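PDB 4XRW: BexL from Amycolatopsis orientalis, which probably acts as a di-domain aromatase/cyclase on the poly-beta-ketone chain of a type II polyketide synthase in the BE-7585A biosynthetic pathway. Local coordinates for residues 45-50 with 69-74; 111-116 with 153-158; 189-194 with 322-327; 209-212 with 218-221. All blocks are in the same frame, centred on the assembly; numbering follows the deposited sequence.

How the contacts relate
Contacts 1 and 2 belong to the first of two helix-grip domains, contacts 3 and 4 to the second. Contacts 1 and 2 reach the same seven-stranded sheet, with centres about 15 Å apart, and a bound MES molecule, probably from the crystallisation liquor, lies near both: its nearest atom is about 3 Å from the Trp47 side chain in contact 1, and it is hydrogen-bonded to Trp113 in contact 2. Contact 4 falls within the chain between the segments of contact 3, and the two touch where Gln218 NE2 comes 3.1 Å from Asp193 O, a probable hydrogen bond. Across the domains, contacts 1 and 4 have centres about 19 Å apart, contacts 2 and 3 about 42 Å.

Contact 1 of 4, residues 45-50 with 69-74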
loop_
_atom_site.group_PDB
_atom_site.type_symbol
_atom_site.label_atom_id
_atom_site.label_comp_id
_atom_site.label_asym_id
_atom_site.label_seq_id
_atom_site.Cartn_x
_atom_site.Cartn_y
_atom_site.Cartn_z
ATOM N N ALA A 45 -6.533 2.600 -6.763
ATOM C CA ALA A 45 -6.422 1.275 -6.200
ATOM C C ALA A 45 -4.994 0.744 -6.475
ATOM O O ALA A 45 -4.492 -0.139 -5.756
ATOM C CB ALA A 45 -7.493 0.352 -6.798
ATOM N N ASN A 46 -4.332 1.305 -7.488
ATOM C CA ASN A 46 -2.980 0.869 -7.861
ATOM C C ASN A 46 -1.845 1.552 -7.103
ATOM O O ASN A 46 -0.691 1.157 -7.225
ATOM C CB ASN A 46 -2.725 1.093 -9.341
ATOM C CG ASN A 46 -3.625 0.259 -10.209
ATOM O OD1 ASN A 46 -3.546 -0.968 -10.183
ATOM N ND2 ASN A 46 -4.504 0.910 -10.966
ATOM N N TRP A 47 -2.144 2.598 -6.356
ATOM C CA TRP A 47 -1.049 3.379 -5.793
ATOM C C TRP A 47 -0.162 2.561 -4.859
ATOM O O TRP A 47 1.035 2.737 -4.905
ATOM C CB TRP A 47 -1.581 4.590 -5.056
ATOM C CG TRP A 47 -1.955 5.748 -5.971
ATOM C CD1 TRP A 47 -2.232 5.704 -7.293
ATOM C CD2 TRP A 47 -2.069 7.120 -5.578
ATOM N NE1 TRP A 47 -2.532 6.985 -7.764
ATOM C CE2 TRP A 47 -2.446 7.860 -6.724
ATOM C CE3 TRP A 47 -1.905 7.788 -4.362
ATOM C CZ2 TRP A 47 -2.669 9.232 -6.676
ATOM C CZ3 TRP A 47 -2.116 9.139 -4.318
ATOM C CH2 TRP A 47 -2.496 9.852 -5.472
ATOM N N PRO A 48 -0.752 1.692 -4.013
ATOM C CA PRO A 48 0.163 0.985 -3.090
ATOM C C PRO A 48 1.199 0.147 -3.845
ATOM O O PRO A 48 2.301 -0.108 -3.336
ATOM C CB PRO A 48 -0.788 0.128 -2.242
ATOM C CG PRO A 48 -2.058 0.996 -2.180
ATOM C CD PRO A 48 -2.168 1.480 -3.642
ATOM N N ARG A 49 0.864 -0.269 -5.068
ATOM C CA ARG A 49 1.800 -1.100 -5.825
ATOM C C ARG A 49 2.914 -0.314 -6.473
ATOM O O ARG A 49 3.979 -0.866 -6.731
ATOM C CB ARG A 49 1.071 -1.889 -6.933
ATOM C CG ARG A 49 -0.237 -2.512 -6.537
ATOM C CD ARG A 49 -0.894 -3.196 -7.740
ATOM N NE ARG A 49 -2.042 -3.993 -7.321
ATOM C CZ ARG A 49 -2.484 -5.072 -7.956
ATOM N NH1 ARG A 49 -1.876 -5.502 -9.057
ATOM N NH2 ARG A 49 -3.536 -5.728 -7.477
ATOM N N ILE A 50 2.672 0.964 -6.773
ATOM C CA ILE A 50 3.645 1.788 -7.508
ATOM C C ILE A 50 4.285 2.911 -6.702
ATOM O O ILE A 50 5.344 3.435 -7.091
ATOM C CB ILE A 50 3.005 2.432 -8.749
ATOM C CG1 ILE A 50 1.866 3.380 -8.375
ATOM C CG2 ILE A 50 2.482 1.362 -9.637
ATOM C CD1 ILE A 50 1.408 4.297 -9.530
ATOM N N ILE A 69 -9.696 12.772 -3.012
ATOM C CA ILE A 69 -9.260 11.473 -2.511
ATOM C C ILE A 69 -8.567 11.673 -1.173
ATOM O O ILE A 69 -8.096 12.773 -0.848
ATOM C CB ILE A 69 -8.303 10.723 -3.508
ATOM C CG1 ILE A 69 -7.064 11.595 -3.840
ATOM C CG2 ILE A 69 -9.062 10.313 -4.729
ATOM C CD1 ILE A 69 -6.003 10.892 -4.638
ATOM N N ARG A 70 -8.602 10.609 -0.387
ATOM C CA ARG A 70 -7.949 10.523 0.905
ATOM C C ARG A 70 -6.881 9.456 0.798
ATOM O O ARG A 70 -7.161 8.324 0.406
ATOM C CB ARG A 70 -8.934 10.184 2.047
ATOM C CG ARG A 70 -8.253 10.290 3.391
ATOM C CD ARG A 70 -9.177 10.080 4.581
ATOM N NE ARG A 70 -10.304 11.007 4.551
ATOM C CZ ARG A 70 -10.282 12.243 5.040
ATOM N NH1 ARG A 70 -9.185 12.730 5.616
ATOM N NH2 ARG A 70 -11.369 13.003 4.942
ATOM N N ILE A 71 -5.658 9.860 1.114
ATOM C CA ILE A 71 -4.466 9.045 0.948
ATOM C C ILE A 71 -3.932 8.724 2.341
ATOM O O ILE A 71 -3.742 9.624 3.164
ATOM C CB ILE A 71 -3.390 9.772 0.164
ATOM C CG1 ILE A 71 -3.871 10.130 -1.247
ATOM C CG2 ILE A 71 -2.138 8.940 0.076
ATOM C CD1 ILE A 71 -3.243 11.409 -1.767
ATOM N N TRP A 72 -3.719 7.438 2.605
ATOM C CA TRP A 72 -2.998 7.006 3.793
ATOM C C TRP A 72 -1.599 6.511 3.362
ATOM O O TRP A 72 -1.460 5.669 2.453
ATOM C CB TRP A 72 -3.746 5.877 4.540
ATOM C CG TRP A 72 -5.023 6.226 5.198
ATOM C CD1 TRP A 72 -5.245 6.510 6.540
ATOM C CD2 TRP A 72 -6.278 6.309 4.571
ATOM N NE1 TRP A 72 -6.559 6.759 6.749
ATOM C CE2 TRP A 72 -7.219 6.661 5.554
ATOM C CE3 TRP A 72 -6.710 6.113 3.270
ATOM C CZ2 TRP A 72 -8.555 6.807 5.267
ATOM C CZ3 TRP A 72 -8.053 6.273 2.987
ATOM C CH2 TRP A 72 -8.953 6.624 3.984
ATOM N N ALA A 73 -0.564 6.996 4.039
ATOM C CA ALA A 73 0.815 6.646 3.711
ATOM C C ALA A 73 1.717 6.578 4.933
ATOM O O ALA A 73 1.386 7.087 6.022
ATOM C CB ALA A 73 1.385 7.642 2.724
ATOM N N THR A 74 2.869 5.958 4.739
ATOM C CA THR A 74 3.783 5.659 5.859
ATOM C C THR A 74 4.554 6.891 6.332
ATOM O O THR A 74 4.935 6.974 7.511
ATOM C CB THR A 74 4.749 4.514 5.460
ATOM O OG1 THR A 74 5.446 4.873 4.264
ATOM C CG2 THR A 74 3.951 3.281 5.143
#
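Trp47 reaches from helix 47-50 to strand 67-73 and meets the delta methyls of Ile69 and Ile71 with the outer rim of its six-membered ring. It buries the most surface of the three, Ile71 about half as much and Ile69 less. The closest approach is Trp47 CZ3 to Ile71 CD1, 3.6 Å, with the methyl at the ring edge and near its plane. Ile71 CG1 lies almost as close to the same ring carbon, and the two side chains run roughly perpendicular. The methyl of Ile69 approaches obliquely, CD1 standing 3.8 Å from Trp47 CH2, its side chain coming from the opposite direction to that of the tryptophan. Trp47 carries CG anti to its carbonyl carbon (chi1 -80°), and the ring spans much of the 9.4 Å between Trp47 CA and Ile71 CA. Ile69 and Ile71 are alternate residues of one strand, which is why both side chains project toward the helix while Arg70 and Trp72 are directed elsewhere. The indole nitrogen of Trp47 is hydrogen-bonded to Val41 O of helix 34-42, and Phe51 meets the ring edge-to-face. In this helix-grip domain the contact ties a short helix to the curved antiparallel sheet, and a bound MES molecule lies close to the tryptophan, consistent with the interior pocket of the fold. Across the two segments the contact is purely apolar: the isoleucine methyls supply van der Waals packing at the ring rim, while the bond to Val41 O probably limits how the indole can turn.

Contact 2 of 4, residues 111-116 with 153-158; sequences GTWIVE and RSELAA. With MES (2-(N-morpholino)-ethanesulfonic acid), chain B.
Trp113 meets Glu155 and Leu156 with the six-membered ring of its indole, and a MES molecule with the pyrrole N-H. Trp113 CZ3 lies 3.8 Å from Leu156 CD2, an apolar touch in which the two side chains lie alongside each other, running antiparallel. Next to it Trp113 CZ2 stands 3.9 Å from Glu155 OE1; the ring and carboxylate planes are turned 51° apart, and the oxygen comes in obliquely. The indole N-H is spent on the ligand: Trp113 NE1 donates to the morpholine oxygen O1 of MES over 2.8 Å, with O1 in the ring plane. MES is probably a guest from the crystallisation liquor, and it is also hydrogen-bonded to Thr54. Here the long helix 138-166 is gripped by the antiparallel sheet, the defining feature of the helix-grip fold. Trp113 of the sheet binds the MES and Glu155 of the helix lies beside it, though the exact placing of the carboxylate against MES is doubtful; the site is consistent with the substrate pocket expected of an aromatase/cyclase. Glu155 extends toward Trp113 and the MES because its CG is anti to the backbone N (chi1 175°) and the chain continues extended to the carboxylate. In the next shell, Phe97 of the adjacent strand 94-99 and Val125 of strand 123-133 pack on Trp113, and Val41 of helix 34-42 also touches it. Leu156 is backed by His26 and Ile28 of strand 22-30, while Glu155 touches Leu127.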
loop_
_atom_site.group_PDB
_atom_site.type_symbol
_atom_site.label_atom_id
_atom_site.label_comp_id
_atom_site.label_asym_id
_atom_site.label_seq_id
_atom_site.Cartn_x
_atom_site.Cartn_y
_atom_site.Cartn_z
ATOM N N GLY A 111 0.476 19.949 -8.322
ATOM C CA GLY A 111 1.343 19.278 -9.263
ATOM C C GLY A 111 0.565 18.736 -10.445
ATOM O O GLY A 111 -0.672 18.808 -10.503
ATOM N N THR A 112 1.311 18.192 -11.397
ATOM C CA THR A 112 0.740 17.616 -12.582
ATOM C C THR A 112 1.588 16.441 -13.003
ATOM O O THR A 112 2.822 16.530 -12.998
ATOM C CB THR A 112 0.665 18.633 -13.763
ATOM O OG1 THR A 112 0.193 19.897 -13.304
ATOM C CG2 THR A 112 -0.266 18.132 -14.833
ATOM N N TRP A 113 0.910 15.337 -13.310
ATOM C CA TRP A 113 1.490 14.204 -14.010
ATOM C C TRP A 113 1.181 14.376 -15.482
ATOM O O TRP A 113 0.044 14.680 -15.845
ATOM C CB TRP A 113 0.899 12.864 -13.545
ATOM C CG TRP A 113 1.227 12.503 -12.124
ATOM C CD1 TRP A 113 0.457 12.761 -11.022
ATOM C CD2 TRP A 113 2.386 11.820 -11.658
ATOM N NE1 TRP A 113 1.081 12.275 -9.897
ATOM C CE2 TRP A 113 2.269 11.707 -10.255
ATOM C CE3 TRP A 113 3.525 11.297 -12.283
ATOM C CZ2 TRP A 113 3.239 11.096 -9.475
ATOM C CZ3 TRP A 113 4.481 10.687 -11.501
ATOM C CH2 TRP A 113 4.332 10.584 -10.119
ATOM N N ILE A 114 2.172 14.132 -16.322
ATOM C CA ILE A 114 1.970 14.162 -17.768
ATOM C C ILE A 114 2.703 12.946 -18.297
ATOM O O ILE A 114 3.904 12.799 -18.066
ATOM C CB ILE A 114 2.508 15.445 -18.430
ATOM C CG1 ILE A 114 1.929 16.712 -17.794
ATOM C CG2 ILE A 114 2.165 15.446 -19.917
ATOM C CD1 ILE A 114 2.745 17.977 -18.083
ATOM N N VAL A 115 1.991 12.055 -18.970
ATOM C CA VAL A 115 2.594 10.849 -19.482
ATOM C C VAL A 115 2.608 10.904 -21.013
ATOM O O VAL A 115 1.567 11.063 -21.640
ATOM C CB VAL A 115 1.862 9.615 -19.006
ATOM C CG1 VAL A 115 2.637 8.377 -19.398
ATOM C CG2 VAL A 115 1.681 9.676 -17.475
ATOM N N GLU A 116 3.803 10.792 -21.591
ATOM C CA GLU A 116 4.006 10.969 -23.036
ATOM C C GLU A 116 4.534 9.670 -23.664
ATOM O O GLU A 116 5.472 9.051 -23.143
ATOM C CB GLU A 116 4.971 12.133 -23.301
ATOM C CG GLU A 116 4.396 13.501 -22.877
ATOM C CD GLU A 116 5.394 14.663 -22.947
ATOM O OE1 GLU A 116 6.600 14.406 -23.145
ATOM O OE2 GLU A 116 4.960 15.835 -22.790
ATOM N N ARG A 153 12.375 13.132 -6.998
ATOM C CA ARG A 153 13.336 12.205 -7.574
ATOM C C ARG A 153 13.162 10.793 -7.039
ATOM O O ARG A 153 13.223 9.826 -7.802
ATOM C CB ARG A 153 14.761 12.685 -7.305
ATOM C CG ARG A 153 15.144 13.928 -8.087
ATOM C CD ARG A 153 16.523 14.421 -7.653
ATOM N NE ARG A 153 16.877 15.627 -8.384
ATOM C CZ ARG A 153 17.205 15.640 -9.676
ATOM N NH1 ARG A 153 17.235 14.510 -10.376
ATOM N NH2 ARG A 153 17.512 16.783 -10.274
ATOM N N SER A 154 12.919 10.662 -5.736
ATOM C CA SER A 154 12.774 9.340 -5.149
ATOM C C SER A 154 11.449 8.713 -5.602
ATOM O O SER A 154 11.392 7.521 -5.852
ATOM C CB SER A 154 12.871 9.405 -3.621
ATOM O OG SER A 154 11.888 10.248 -3.058
ATOM N N GLU A 155 10.397 9.523 -5.718
ATOM C CA GLU A 155 9.103 9.053 -6.175
ATOM C C GLU A 155 9.170 8.538 -7.604
ATOM O O GLU A 155 8.622 7.484 -7.903
ATOM C CB GLU A 155 8.061 10.180 -6.055
ATOM C CG GLU A 155 6.711 9.869 -6.594
ATOM C CD GLU A 155 5.649 10.844 -6.097
ATOM O OE1 GLU A 155 5.626 12.012 -6.557
ATOM O OE2 GLU A 155 4.844 10.432 -5.236
ATOM N N LEU A 156 9.829 9.284 -8.492
ATOM C CA LEU A 156 9.919 8.874 -9.901
ATOM C C LEU A 156 10.785 7.619 -10.050
ATOM O O LEU A 156 10.493 6.733 -10.859
ATOM C CB LEU A 156 10.486 10.009 -10.764
ATOM C CG LEU A 156 9.524 11.144 -11.104
ATOM C CD1 LEU A 156 10.168 12.198 -12.010
ATOM C CD2 LEU A 156 8.261 10.573 -11.751
ATOM N N ALA A 157 11.858 7.532 -9.273
ATOM C CA ALA A 157 12.718 6.355 -9.341
ATOM C C ALA A 157 11.960 5.103 -8.884
ATOM O O ALA A 157 12.061 4.051 -9.499
ATOM C CB ALA A 157 13.928 6.553 -8.505
ATOM N N ALA A 158 11.185 5.234 -7.810
ATOM C CA ALA A 158 10.387 4.113 -7.312
ATOM C C ALA A 158 9.260 3.791 -8.307
ATOM O O ALA A 158 8.925 2.626 -8.520
ATOM C CB ALA A 158 9.829 4.437 -5.924
HETATM O O1 MES B . 0.981 12.063 -7.068
HETATM C C2 MES B . 1.430 12.898 -6.020
HETATM C C3 MES B . 2.275 12.127 -4.987
HETATM N N4 MES B . 1.613 10.968 -4.530
HETATM C C5 MES B . 1.349 10.112 -5.652
HETATM C C6 MES B . 0.369 10.878 -6.552
HETATM C C7 MES B . 2.483 10.250 -3.613
HETATM C C8 MES B . 1.707 9.982 -2.302
HETATM S S MES B . 2.585 8.880 -1.197
HETATM O O1S MES B . 1.494 8.043 -0.509
HETATM O O2S MES B . 3.586 7.987 -1.925
HETATM O O3S MES B . 3.277 9.602 -0.027
#

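Contact 3 of 4, residues 189-194 with 322-327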
loop_
_atom_site.group_PDB
_atom_site.type_symbol
_atom_site.label_atom_id
_atom_site.label_comp_id
_atom_site.label_asym_id
_atom_site.label_seq_id
_atom_site.Cartn_x
_atom_site.Cartn_y
_atom_site.Cartn_z
ATOM N N TYR A 189 -14.653 -8.657 12.399
ATOM C CA TYR A 189 -13.820 -7.451 12.287
ATOM C C TYR A 189 -13.026 -7.176 13.556
ATOM O O TYR A 189 -11.819 -6.951 13.504
ATOM C CB TYR A 189 -14.699 -6.238 11.968
ATOM C CG TYR A 189 -13.966 -4.904 11.998
ATOM C CD1 TYR A 189 -13.342 -4.404 10.846
ATOM C CD2 TYR A 189 -13.875 -4.174 13.163
ATOM C CE1 TYR A 189 -12.656 -3.168 10.879
ATOM C CE2 TYR A 189 -13.204 -2.960 13.208
ATOM C CZ TYR A 189 -12.608 -2.464 12.060
ATOM O OH TYR A 189 -11.954 -1.260 12.122
ATOM N N ASP A 190 -13.715 -7.129 14.711
ATOM C CA ASP A 190 -13.060 -6.824 15.975
ATOM C C ASP A 190 -11.937 -7.791 16.274
ATOM O O ASP A 190 -10.911 -7.400 16.817
ATOM C CB ASP A 190 -14.039 -6.844 17.158
ATOM C CG ASP A 190 -14.992 -5.625 17.193
ATOM O OD1 ASP A 190 -14.763 -4.601 16.502
ATOM O OD2 ASP A 190 -15.987 -5.701 17.942
ATOM N N PHE A 191 -12.118 -9.069 15.965
ATOM C CA PHE A 191 -11.052 -10.039 16.205
ATOM C C PHE A 191 -9.769 -9.686 15.419
ATOM O O PHE A 191 -8.665 -9.812 15.941
ATOM C CB PHE A 191 -11.523 -11.459 15.824
ATOM C CG PHE A 191 -10.511 -12.528 16.082
ATOM C CD1 PHE A 191 -9.536 -12.859 15.136
ATOM C CD2 PHE A 191 -10.521 -13.228 17.283
ATOM C CE1 PHE A 191 -8.611 -13.831 15.379
ATOM C CE2 PHE A 191 -9.595 -14.210 17.534
ATOM C CZ PHE A 191 -8.642 -14.534 16.582
ATOM N N VAL A 192 -9.928 -9.277 14.170
ATOM C CA VAL A 192 -8.754 -8.931 13.326
ATOM C C VAL A 192 -8.208 -7.506 13.641
ATOM O O VAL A 192 -7.000 -7.271 13.588
ATOM C CB VAL A 192 -9.102 -9.047 11.837
ATOM C CG1 VAL A 192 -7.924 -8.797 11.021
ATOM C CG2 VAL A 192 -9.645 -10.484 11.533
ATOM N N ASP A 193 -9.098 -6.591 13.985
ATOM C CA ASP A 193 -8.714 -5.215 14.348
ATOM C C ASP A 193 -7.893 -5.183 15.638
ATOM O O ASP A 193 -6.869 -4.497 15.738
ATOM C CB ASP A 193 -9.971 -4.361 14.499
ATOM C CG ASP A 193 -9.679 -2.898 14.838
ATOM O OD1 ASP A 193 -8.829 -2.269 14.173
ATOM O OD2 ASP A 193 -10.339 -2.387 15.768
ATOM N N GLN A 194 -8.347 -5.924 16.645
ATOM C CA GLN A 194 -7.727 -5.890 17.954
ATOM C C GLN A 194 -6.516 -6.802 18.026
ATOM O O GLN A 194 -6.475 -7.840 18.740
ATOM C CB GLN A 194 -8.779 -6.239 19.030
ATOM C CG GLN A 194 -9.902 -5.233 19.033
ATOM C CD GLN A 194 -11.014 -5.542 20.028
ATOM O OE1 GLN A 194 -10.806 -6.221 21.027
ATOM N NE2 GLN A 194 -12.193 -5.032 19.746
ATOM N N LYS A 322 -13.388 -17.218 13.220
ATOM C CA LYS A 322 -14.651 -17.957 13.170
ATOM C C LYS A 322 -14.967 -18.553 14.535
ATOM O O LYS A 322 -16.074 -18.349 15.085
ATOM C CB LYS A 322 -14.581 -19.053 12.109
ATOM C CG LYS A 322 -15.881 -19.822 11.901
ATOM C CD LYS A 322 -15.703 -20.833 10.786
ATOM C CE LYS A 322 -16.777 -21.878 10.827
ATOM N NZ LYS A 322 -18.049 -21.298 10.455
ATOM N N ASP A 323 -14.000 -19.270 15.103
ATOM C CA ASP A 323 -14.214 -19.943 16.386
ATOM C C ASP A 323 -14.595 -18.925 17.462
ATOM O O ASP A 323 -15.445 -19.164 18.298
ATOM C CB ASP A 323 -12.952 -20.682 16.828
ATOM C CG ASP A 323 -12.698 -21.992 16.080
ATOM O OD1 ASP A 323 -13.559 -22.472 15.302
ATOM O OD2 ASP A 323 -11.598 -22.570 16.317
ATOM N N HIS A 324 -13.929 -17.771 17.442
ATOM C CA HIS A 324 -14.153 -16.751 18.445
ATOM C C HIS A 324 -15.520 -16.074 18.303
ATOM O O HIS A 324 -16.233 -15.882 19.281
ATOM C CB HIS A 324 -13.042 -15.691 18.356
ATOM C CG HIS A 324 -13.167 -14.621 19.389
ATOM N ND1 HIS A 324 -13.793 -13.420 19.145
ATOM C CD2 HIS A 324 -12.771 -14.588 20.678
ATOM C CE1 HIS A 324 -13.773 -12.687 20.241
ATOM N NE2 HIS A 324 -13.168 -13.379 21.190
ATOM N N ALA A 325 -15.876 -15.710 17.073
ATOM C CA ALA A 325 -17.094 -14.970 16.794
ATOM C C ALA A 325 -18.310 -15.862 16.998
ATOM O O ALA A 325 -19.368 -15.360 17.367
ATOM C CB ALA A 325 -17.081 -14.411 15.371
ATOM N N GLU A 326 -18.159 -17.164 16.726
ATOM C CA GLU A 326 -19.300 -18.104 16.842
ATOM C C GLU A 326 -19.485 -18.671 18.247
ATOM O O GLU A 326 -20.543 -19.221 18.549
ATOM C CB GLU A 326 -19.173 -19.250 15.850
ATOM C CG GLU A 326 -19.293 -18.799 14.370
ATOM C CD GLU A 326 -19.301 -19.946 13.367
ATOM O OE1 GLU A 326 -19.159 -21.122 13.787
ATOM O OE2 GLU A 326 -19.441 -19.681 12.138
ATOM N N ALA A 327 -18.489 -18.522 19.121
ATOM C CA ALA A 327 -18.655 -18.952 20.517
ATOM C C ALA A 327 -19.755 -18.121 21.202
ATOM O O ALA A 327 -19.773 -16.898 21.134
ATOM C CB ALA A 327 -17.374 -18.846 21.247
#
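Phe191 and His324 bring together the ends of two helices, 185-193 and 299-326, with their CA atoms 7.7 Å apart at the nearest point. Residues 189-193 are helical, the Asp193 N to Tyr189 O bond measuring 2.8 Å, and Gln194 is the first to leave helical backbone angles. In the second segment Glu326 N bonds to Lys322 O, and both bonds from Ala327 N are weak. Phe191 and His324 are directed toward each other, each with CG anti to its own backbone N (chi1 -178° in both). The meeting is at one side of the phenyl ring: Phe191 CD2 lies 3.7 Å from His324 CG and as near to the histidine CB, while CE2 follows just behind. The ring planes are inclined at 46° with centroids 5.3 Å apart. On the far helix Lys322 NZ forms a salt bridge with Glu326 OE2 at 2.7 Å, one turn along, on the syn side but 31° out of the carboxylate plane. Phe191 is buried while His324 is exposed; Arg201 of helix 198-201 touches both side chains, and Leu202 just after it packs on Phe191. Lys322 NZ also reaches Arg180 O, Glu326 OE2 takes a bond from Asp182 N, and Lys322, Ala325 and Glu326 pack on Ile181, placing this end of the carboxy-terminal helix against strand 172-181 of the second helix-grip domain, beside helix 185-193.

Contact 4 of 4, residues 209-212 with 218-221; sequences DLRE and QVLR
Asp209 and Arg221, with Arg211 and Val219, form hydrogen-bonded pairs of an antiparallel hairpin, strands 205-212 and 217-225, and Leu210 faces Leu220 as the non-hydrogen-bonded pair between them. Each hydrogen-bonded pair exchanges two backbone bonds: Asp209 N to Arg221 O (2.7 Å) with its return, and Arg211 N to Val219 O, nearly straight at 178°, with its return. Arg211 grips Asp209 side-on within its own strand, NE giving to OD1 and NH2 to OD2 at 3.0 Å as part of a salt bridge. The guanidinium of Arg211 is covered on one face by Arg221 CD, over its centre and 3.6 Å from Arg211 NH2. Arg221 bends at chi3 (66°); its NE gives to a water that makes a weak bond to Asp209 OD2, while NH1 pairs with Glu235 on strand 231-241. At the hairpin end Gln218 NE2 donates to Glu212 OE1, 3.1 Å, from above the carboxylate, whose plane stands 89° to the amide; Glu212 OE2 accepts from Gly216 N. Gln218 NE2 is also hydrogen-bonded to Asp193 O, and its OE1 takes a bond from Arg238. On the face opposite Asp209 and Arg211, Leu210 CD1 packs against Gln218 CB at 3.8 Å and Leu220 CD1 at 4.0 Å. Strand 205-212 is outermost in the seven-stranded sheet of this helix-grip domain. The carboxylates of Asp209 and Glu235 probably offset the like charges of the two neighbouring arginines.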
loop_
_atom_site.group_PDB
_atom_site.type_symbol
_atom_site.label_atom_id
_atom_site.label_comp_id
_atom_site.label_asym_id
_atom_site.label_seq_id
_atom_site.Cartn_x
_atom_site.Cartn_y
_atom_site.Cartn_z
ATOM N N ASP A 209 3.287 -5.619 19.362
ATOM C CA ASP A 209 3.598 -4.231 19.682
ATOM C C ASP A 209 2.742 -3.421 18.727
ATOM O O ASP A 209 3.160 -3.149 17.585
ATOM C CB ASP A 209 5.122 -4.005 19.541
ATOM C CG ASP A 209 5.554 -2.550 19.644
ATOM O OD1 ASP A 209 4.756 -1.689 20.080
ATOM O OD2 ASP A 209 6.740 -2.291 19.271
ATOM N N LEU A 210 1.493 -3.145 19.139
ATOM C CA LEU A 210 0.520 -2.418 18.321
ATOM C C LEU A 210 0.463 -0.944 18.708
ATOM O O LEU A 210 0.122 -0.601 19.835
ATOM C CB LEU A 210 -0.880 -3.019 18.450
ATOM C CG LEU A 210 -2.008 -2.314 17.693
ATOM C CD1 LEU A 210 -1.775 -2.334 16.203
ATOM C CD2 LEU A 210 -3.352 -2.929 18.001
ATOM N N ARG A 211 0.798 -0.070 17.765
ATOM C CA ARG A 211 0.733 1.364 18.003
ATOM C C ARG A 211 -0.450 1.896 17.247
ATOM O O ARG A 211 -0.613 1.567 16.077
ATOM C CB ARG A 211 2.001 2.064 17.558
ATOM C CG ARG A 211 3.281 1.631 18.283
ATOM C CD ARG A 211 4.256 1.047 17.300
ATOM N NE ARG A 211 5.482 0.497 17.906
ATOM C CZ ARG A 211 6.709 0.811 17.515
ATOM N NH1 ARG A 211 6.896 1.674 16.506
ATOM N NH2 ARG A 211 7.755 0.240 18.112
ATOM N N GLU A 212 -1.300 2.690 17.909
ATOM C CA GLU A 212 -2.438 3.259 17.227
ATOM C C GLU A 212 -2.486 4.776 17.474
ATOM O O GLU A 212 -3.310 5.247 18.233
ATOM C CB GLU A 212 -3.732 2.566 17.659
ATOM C CG GLU A 212 -4.894 2.865 16.698
ATOM C CD GLU A 212 -6.014 1.773 16.661
ATOM O OE1 GLU A 212 -5.866 0.660 17.239
ATOM O OE2 GLU A 212 -7.052 2.044 16.015
ATOM N N GLN A 218 -2.989 2.017 12.255
ATOM C CA GLN A 218 -2.216 1.165 13.155
ATOM C C GLN A 218 -0.815 0.876 12.594
ATOM O O GLN A 218 -0.681 0.686 11.361
ATOM C CB GLN A 218 -2.939 -0.155 13.360
ATOM C CG GLN A 218 -4.294 -0.086 13.998
ATOM C CD GLN A 218 -4.946 -1.442 14.101
ATOM O OE1 GLN A 218 -4.709 -2.319 13.281
ATOM N NE2 GLN A 218 -5.752 -1.630 15.132
ATOM N N VAL A 219 0.191 0.828 13.484
ATOM C CA VAL A 219 1.489 0.297 13.160
ATOM C C VAL A 219 1.583 -0.996 13.958
ATOM O O VAL A 219 1.608 -0.989 15.183
ATOM C CB VAL A 219 2.629 1.268 13.489
ATOM C CG1 VAL A 219 3.956 0.628 13.147
ATOM C CG2 VAL A 219 2.425 2.562 12.716
ATOM N N LEU A 220 1.536 -2.101 13.242
ATOM C CA LEU A 220 1.472 -3.426 13.882
ATOM C C LEU A 220 2.815 -4.080 13.736
ATOM O O LEU A 220 3.246 -4.387 12.639
ATOM C CB LEU A 220 0.362 -4.258 13.256
ATOM C CG LEU A 220 0.256 -5.705 13.713
ATOM C CD1 LEU A 220 0.078 -5.762 15.232
ATOM C CD2 LEU A 220 -0.934 -6.327 12.965
ATOM N N ARG A 221 3.505 -4.236 14.860
ATOM C CA ARG A 221 4.707 -5.009 14.909
ATOM C C ARG A 221 4.431 -6.274 15.671
ATOM O O ARG A 221 3.819 -6.233 16.745
ATOM C CB ARG A 221 5.843 -4.234 15.552
ATOM C CG ARG A 221 6.210 -3.024 14.759
ATOM C CD ARG A 221 7.289 -2.214 15.504
ATOM N NE ARG A 221 8.562 -2.942 15.594
ATOM C CZ ARG A 221 9.557 -2.848 14.696
ATOM N NH1 ARG A 221 9.442 -2.080 13.629
ATOM N NH2 ARG A 221 10.669 -3.526 14.876
HETATM O O HOH W 1 8.551 -4.806 17.964
#